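Local coordinates for protein TetR-like transcriptional regulator (Rhodococcus, PDB 3F1B) that probably binds regulatory DNA through an N-terminal helix-turn-helix domain and controls transcription, as TetR-family regulators generally do, at residues A[20-25]-A[42-47]; A[53-58]-A[62-67]. All blocks are in the same frame, centred on the assembly; numbering follows the deposited sequence.

Contact 1: residues A[20-25]-A[42-47]; sequences LDAAVD and AKAEIS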
loop_
_atom_site.group_PDB
_atom_site.type_symbol
_atom_site.label_atom_id
_atom_site.label_comp_id
_atom_site.label_asym_id
_atom_site.label_seq_id
_atom_site.Cartn_x
_atom_site.Cartn_y
_atom_site.Cartn_z
ATOM N N LEU A 20 23.690 6.327 1.068
ATOM C CA LEU A 20 22.301 6.106 1.375
ATOM C C LEU A 20 21.376 7.047 0.583
ATOM O O LEU A 20 20.300 6.634 0.116
ATOM C CB LEU A 20 22.078 6.150 2.900
ATOM C CG LEU A 20 22.693 4.966 3.708
ATOM C CD1 LEU A 20 22.724 5.243 5.194
ATOM C CD2 LEU A 20 22.038 3.615 3.498
ATOM N N ASP A 21 21.819 8.285 0.370
ATOM C CA ASP A 21 21.069 9.231 -0.465
ATOM C C ASP A 21 20.935 8.739 -1.894
ATOM O O ASP A 21 19.911 8.931 -2.557
ATOM C CB ASP A 21 21.786 10.581 -0.507
ATOM C CG ASP A 21 21.694 11.326 0.790
ATOM O OD1 ASP A 21 22.318 12.385 0.915
ATOM O OD2 ASP A 21 20.992 10.858 1.705
ATOM N N ALA A 22 22.004 8.142 -2.387
ATOM C CA ALA A 22 22.042 7.653 -3.758
ATOM C C ALA A 22 21.222 6.364 -3.916
ATOM O O ALA A 22 20.678 6.098 -4.984
ATOM C CB ALA A 22 23.478 7.398 -4.152
ATOM N N ALA A 23 21.174 5.560 -2.850
ATOM C CA ALA A 23 20.444 4.298 -2.837
ATOM C C ALA A 23 18.984 4.640 -2.828
ATOM O O ALA A 23 18.187 3.954 -3.481
ATOM C CB ALA A 23 20.780 3.497 -1.601
ATOM N N VAL A 24 18.639 5.682 -2.079
ATOM C CA VAL A 24 17.264 6.096 -1.972
ATOM C C VAL A 24 16.743 6.458 -3.373
ATOM O O VAL A 24 15.726 5.896 -3.837
ATOM C CB VAL A 24 17.066 7.209 -0.916
ATOM C CG1 VAL A 24 15.680 7.789 -0.987
ATOM C CG2 VAL A 24 17.183 6.622 0.437
ATOM N N ASP A 25 17.449 7.367 -4.035
ATOM C CA ASP A 25 17.237 7.682 -5.457
ATOM C C ASP A 25 16.916 6.449 -6.279
ATOM O O ASP A 25 15.773 6.243 -6.723
ATOM C CB ASP A 25 18.502 8.317 -6.047
ATOM C CG ASP A 25 18.837 9.659 -5.420
ATOM O OD1 ASP A 25 19.728 10.350 -5.964
ATOM O OD2 ASP A 25 18.225 10.034 -4.384
ATOM N N ALA A 42 27.362 4.224 -9.235
ATOM C CA ALA A 42 27.449 5.418 -10.118
ATOM C C ALA A 42 26.834 6.688 -9.497
ATOM O O ALA A 42 27.472 7.753 -9.534
ATOM C CB ALA A 42 26.838 5.145 -11.484
ATOM N N LYS A 43 25.627 6.560 -8.928
ATOM C CA LYS A 43 24.895 7.691 -8.300
ATOM C C LYS A 43 25.636 8.334 -7.128
ATOM O O LYS A 43 25.674 9.558 -6.972
ATOM C CB LYS A 43 23.491 7.256 -7.843
ATOM C CG LYS A 43 22.427 7.347 -8.935
ATOM C CD LYS A 43 21.661 8.700 -8.949
ATOM C CE LYS A 43 21.131 9.010 -10.347
ATOM N NZ LYS A 43 19.940 9.904 -10.313
ATOM N N ALA A 44 26.210 7.489 -6.291
ATOM C CA ALA A 44 27.046 7.945 -5.191
ATOM C C ALA A 44 28.429 8.363 -5.698
ATOM O O ALA A 44 29.266 8.827 -4.927
ATOM C CB ALA A 44 27.158 6.833 -4.140
ATOM N N GLU A 45 28.654 8.181 -6.991
ATOM C CA GLU A 45 29.958 8.457 -7.611
ATOM C C GLU A 45 31.135 7.856 -6.819
ATOM O O GLU A 45 32.209 8.467 -6.667
ATOM C CB GLU A 45 30.158 9.956 -7.828
ATOM C CG GLU A 45 28.895 10.692 -8.246
ATOM C CD GLU A 45 29.175 12.078 -8.803
ATOM O OE1 GLU A 45 29.897 12.168 -9.816
ATOM O OE2 GLU A 45 28.655 13.073 -8.236
ATOM N N ILE A 46 30.903 6.649 -6.313
ATOM C CA ILE A 46 31.898 5.894 -5.594
ATOM C C ILE A 46 32.144 4.616 -6.397
ATOM O O ILE A 46 31.407 4.318 -7.347
ATOM C CB ILE A 46 31.426 5.670 -4.130
ATOM C CG1 ILE A 46 32.562 5.977 -3.172
ATOM C CG2 ILE A 46 30.775 4.299 -3.898
ATOM C CD1 ILE A 46 33.055 7.400 -3.272
ATOM N N SER A 47 33.191 3.882 -6.067
ATOM C CA SER A 47 33.471 2.666 -6.797
ATOM C C SER A 47 32.501 1.558 -6.314
ATOM O O SER A 47 31.984 1.625 -5.191
ATOM C CB SER A 47 34.931 2.254 -6.599
ATOM O OG SER A 47 34.974 0.986 -6.004
#

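Contact 2: residues A[53-58]-A[62-67]; sequences LYYGSK and FAACIQ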
loop_
_atom_site.group_PDB
_atom_site.type_symbol
_atom_site.label_atom_id
_atom_site.label_comp_id
_atom_site.label_asym_id
_atom_site.label_seq_id
_atom_site.Cartn_x
_atom_site.Cartn_y
_atom_site.Cartn_z
ATOM N N LEU A 53 32.177 -2.990 0.296
ATOM C CA LEU A 53 32.891 -2.924 1.578
ATOM C C LEU A 53 32.059 -2.244 2.691
ATOM O O LEU A 53 32.413 -2.339 3.855
ATOM C CB LEU A 53 34.308 -2.287 1.450
ATOM C CG LEU A 53 35.379 -2.942 0.569
ATOM C CD1 LEU A 53 36.597 -2.083 0.493
ATOM C CD2 LEU A 53 35.746 -4.307 1.102
ATOM N N TYR A 54 30.968 -1.568 2.329
ATOM C CA TYR A 54 30.072 -0.989 3.326
ATOM C C TYR A 54 28.823 -1.816 3.408
ATOM O O TYR A 54 28.323 -2.060 4.510
ATOM C CB TYR A 54 29.708 0.488 3.067
ATOM C CG TYR A 54 30.843 1.417 3.324
ATOM C CD1 TYR A 54 30.976 2.095 4.544
ATOM C CD2 TYR A 54 31.843 1.590 2.352
ATOM C CE1 TYR A 54 32.094 2.954 4.775
ATOM C CE2 TYR A 54 32.966 2.422 2.567
ATOM C CZ TYR A 54 33.082 3.108 3.757
ATOM O OH TYR A 54 34.193 3.924 3.889
ATOM N N TYR A 55 28.305 -2.260 2.266
ATOM C CA TYR A 55 27.031 -2.969 2.293
ATOM C C TYR A 55 27.077 -4.442 1.952
ATOM O O TYR A 55 26.615 -5.278 2.756
ATOM C CB TYR A 55 25.908 -2.175 1.608
ATOM C CG TYR A 55 25.690 -0.908 2.392
ATOM C CD1 TYR A 55 24.976 -0.939 3.611
ATOM C CD2 TYR A 55 26.294 0.293 1.996
ATOM C CE1 TYR A 55 24.830 0.202 4.393
ATOM C CE2 TYR A 55 26.159 1.448 2.782
ATOM C CZ TYR A 55 25.403 1.389 3.967
ATOM O OH TYR A 55 25.232 2.527 4.733
ATOM N N GLY A 56 27.657 -4.811 0.826
ATOM C CA GLY A 56 27.932 -6.237 0.702
ATOM C C GLY A 56 26.868 -6.977 -0.067
ATOM O O GLY A 56 27.175 -8.003 -0.685
ATOM N N SER A 57 25.632 -6.457 -0.039
ATOM C CA SER A 57 24.585 -6.910 -0.939
ATOM C C SER A 57 23.536 -5.833 -1.107
ATOM O O SER A 57 23.394 -4.944 -0.249
ATOM C CB SER A 57 23.922 -8.157 -0.388
ATOM O OG SER A 57 23.147 -7.792 0.719
ATOM N N LYS A 58 22.773 -5.951 -2.196
ATOM C CA LYS A 58 21.706 -5.007 -2.543
ATOM C C LYS A 58 20.694 -4.863 -1.432
ATOM O O LYS A 58 20.287 -3.750 -1.120
ATOM C CB LYS A 58 20.993 -5.405 -3.837
ATOM C CG LYS A 58 20.179 -4.291 -4.459
ATOM C CD LYS A 58 18.861 -4.778 -5.059
ATOM C CE LYS A 58 18.999 -5.642 -6.323
ATOM N NZ LYS A 58 17.646 -6.046 -6.917
ATOM N N PHE A 62 19.548 -2.014 1.108
ATOM C CA PHE A 62 18.130 -1.709 1.106
ATOM C C PHE A 62 17.601 -1.648 2.508
ATOM O O PHE A 62 16.794 -0.811 2.801
ATOM C CB PHE A 62 17.312 -2.754 0.347
ATOM C CG PHE A 62 15.891 -2.358 0.203
ATOM C CD1 PHE A 62 15.541 -1.295 -0.627
ATOM C CD2 PHE A 62 14.911 -2.977 0.930
ATOM C CE1 PHE A 62 14.221 -0.882 -0.766
ATOM C CE2 PHE A 62 13.572 -2.582 0.800
ATOM C CZ PHE A 62 13.227 -1.525 -0.053
ATOM N N ALA A 63 18.039 -2.537 3.376
ATOM C CA ALA A 63 17.622 -2.455 4.769
ATOM C C ALA A 63 18.263 -1.220 5.469
ATOM O O ALA A 63 17.619 -0.583 6.300
ATOM C CB ALA A 63 17.996 -3.764 5.499
ATOM N N ALA A 64 19.522 -0.881 5.154
ATOM C CA ALA A 64 20.148 0.311 5.813
ATOM C C ALA A 64 19.354 1.571 5.435
ATOM O O ALA A 64 18.892 2.337 6.257
ATOM C CB ALA A 64 21.598 0.460 5.426
ATOM N N CYS A 65 19.158 1.714 4.150
ATOM C CA CYS A 65 18.300 2.731 3.604
ATOM C C CYS A 65 16.919 2.729 4.235
ATOM O O CYS A 65 16.396 3.787 4.605
ATOM C CB CYS A 65 18.180 2.470 2.110
ATOM S SG CYS A 65 17.893 3.956 1.256
ATOM N N ILE A 66 16.324 1.549 4.384
ATOM C CA ILE A 66 14.998 1.476 4.972
ATOM C C ILE A 66 15.046 1.907 6.433
ATOM O O ILE A 66 14.198 2.656 6.907
ATOM C CB ILE A 66 14.338 0.047 4.809
ATOM C CG1 ILE A 66 13.850 -0.128 3.375
ATOM C CG2 ILE A 66 13.180 -0.177 5.803
ATOM C CD1 ILE A 66 12.425 0.263 3.161
ATOM N N GLN A 67 16.032 1.407 7.147
ATOM C CA GLN A 67 16.266 1.840 8.519
ATOM C C GLN A 67 16.353 3.384 8.649
ATOM O O GLN A 67 15.673 3.961 9.496
ATOM C CB GLN A 67 17.569 1.199 8.995
ATOM C CG GLN A 67 17.380 -0.167 9.596
ATOM C CD GLN A 67 16.877 -0.068 11.040
ATOM O OE1 GLN A 67 15.883 -0.696 11.404
ATOM N NE2 GLN A 67 17.559 0.739 11.856
#

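Contact 1: residues A[20-25]-A[42-47]
Lys43 reaches from Ala22, which its CB touches, toward Asp25, which its CD approaches, and its side chain traces the edge of this contact. CB sets out from the last turn of helix 37-43 and rests against Ala22 CB at 3.7 Å, methylene to methyl. The chain then bends at CG (chi2 -93°), which turns it away from the alanine and along helix 12-30, where it also touches Val26. CD arrives next to the carboxylate of Asp25, 3.9 Å from OD1, with the two side chains crossing at about a right angle. At the tip, NZ stays 4.4 Å from Asp25 OD1, too far for a salt bridge, so the opposite charges probably attract only loosely.

The closest packing is at Ala22. Its CB points into the end of helix 37-43 and meets the backbone N of Ala44 at 3.5 Å and Ala44 CB at 3.7 Å. With methyl groups this small on both sides, the CA atoms of Ala22 and Ala44 come within 5.2 Å. Just beyond, Glu45 takes a positive phi of 47° and ends the helix in a Schellman motif; its N bonds back to Ala42 O.

Segment 42-47 lies in the predicted helix-turn-helix, where the turn leads to Ser47, the N-cap of helix 48-54. Helix 12-30 packs from outside the motif, with Ala22 on helix 37-43 and another face on helix 58-77.

Contact 2: residues A[53-58]-A[62-67]
The Tyr55 ring meets the methyl of Ala64 obliquely, with CE1 3.4 Å from CB and CD1 following at 4.1 Å. The second ring, that of Phe62, has Ile66 CG1 on one face, 3.6 Å above the plane and offset toward the rim. Phe27 and Phe32 pack edge-to-face with it, and Phe62 and Ile66 both lean on Val111 of helix 106-115, taking this face of helix 58-77 toward the C-terminal domain. Tyr55 closes the predicted helix-turn-helix, so its ring joins the end of that motif to helix 58-77, the helix that follows it in the TetR-type DNA-binding domain. Its CG stands anti to the carbonyl carbon (chi1 -64°), which carries the ring over to Ala64, while the hydroxyl makes a weak hydrogen bond to Glu16.

Between Tyr55 and the new helix the chain turns through Gly56 at a positive phi of 97°, a backbone shape that calls for glycine, since a CB there would be jammed against Tyr55 O. Ser57 then N-caps helix 58-77, its OG bonded to Glu60 N. Lys58 opens the first turn and sends its amine back to the carbonyls of Phe32 and His33, with a cation-pi contact to the Phe32 ring.

In that turn, Phe62 N donates to Lys58 O at 2.9 Å with an N-H...O angle of 142°, and Phe62 CB lies 3.5 Å from that same Lys58 O.

From the N terminus, helix 12-30 comes first, and contact 1 closes a loop of 16 residues by bringing the end of helix 37-43 back against it. Contact 2 opens only after that loop is shut: it spans the three residues from 59 to 61 and joins the end of helix 48-54 to helix 58-77. The two are therefore in series, neither nested nor crossed, with centres about 12 Å apart. They still meet in space, because Leu20 of segment 20-25 touches Tyr55, Ala64 and Cys65, and Val24 packs on Cys65. Helix 12-30, one partner of contact 1, thus also touches both segments of contact 2, and so ties the helix-turn-helix to helix 58-77.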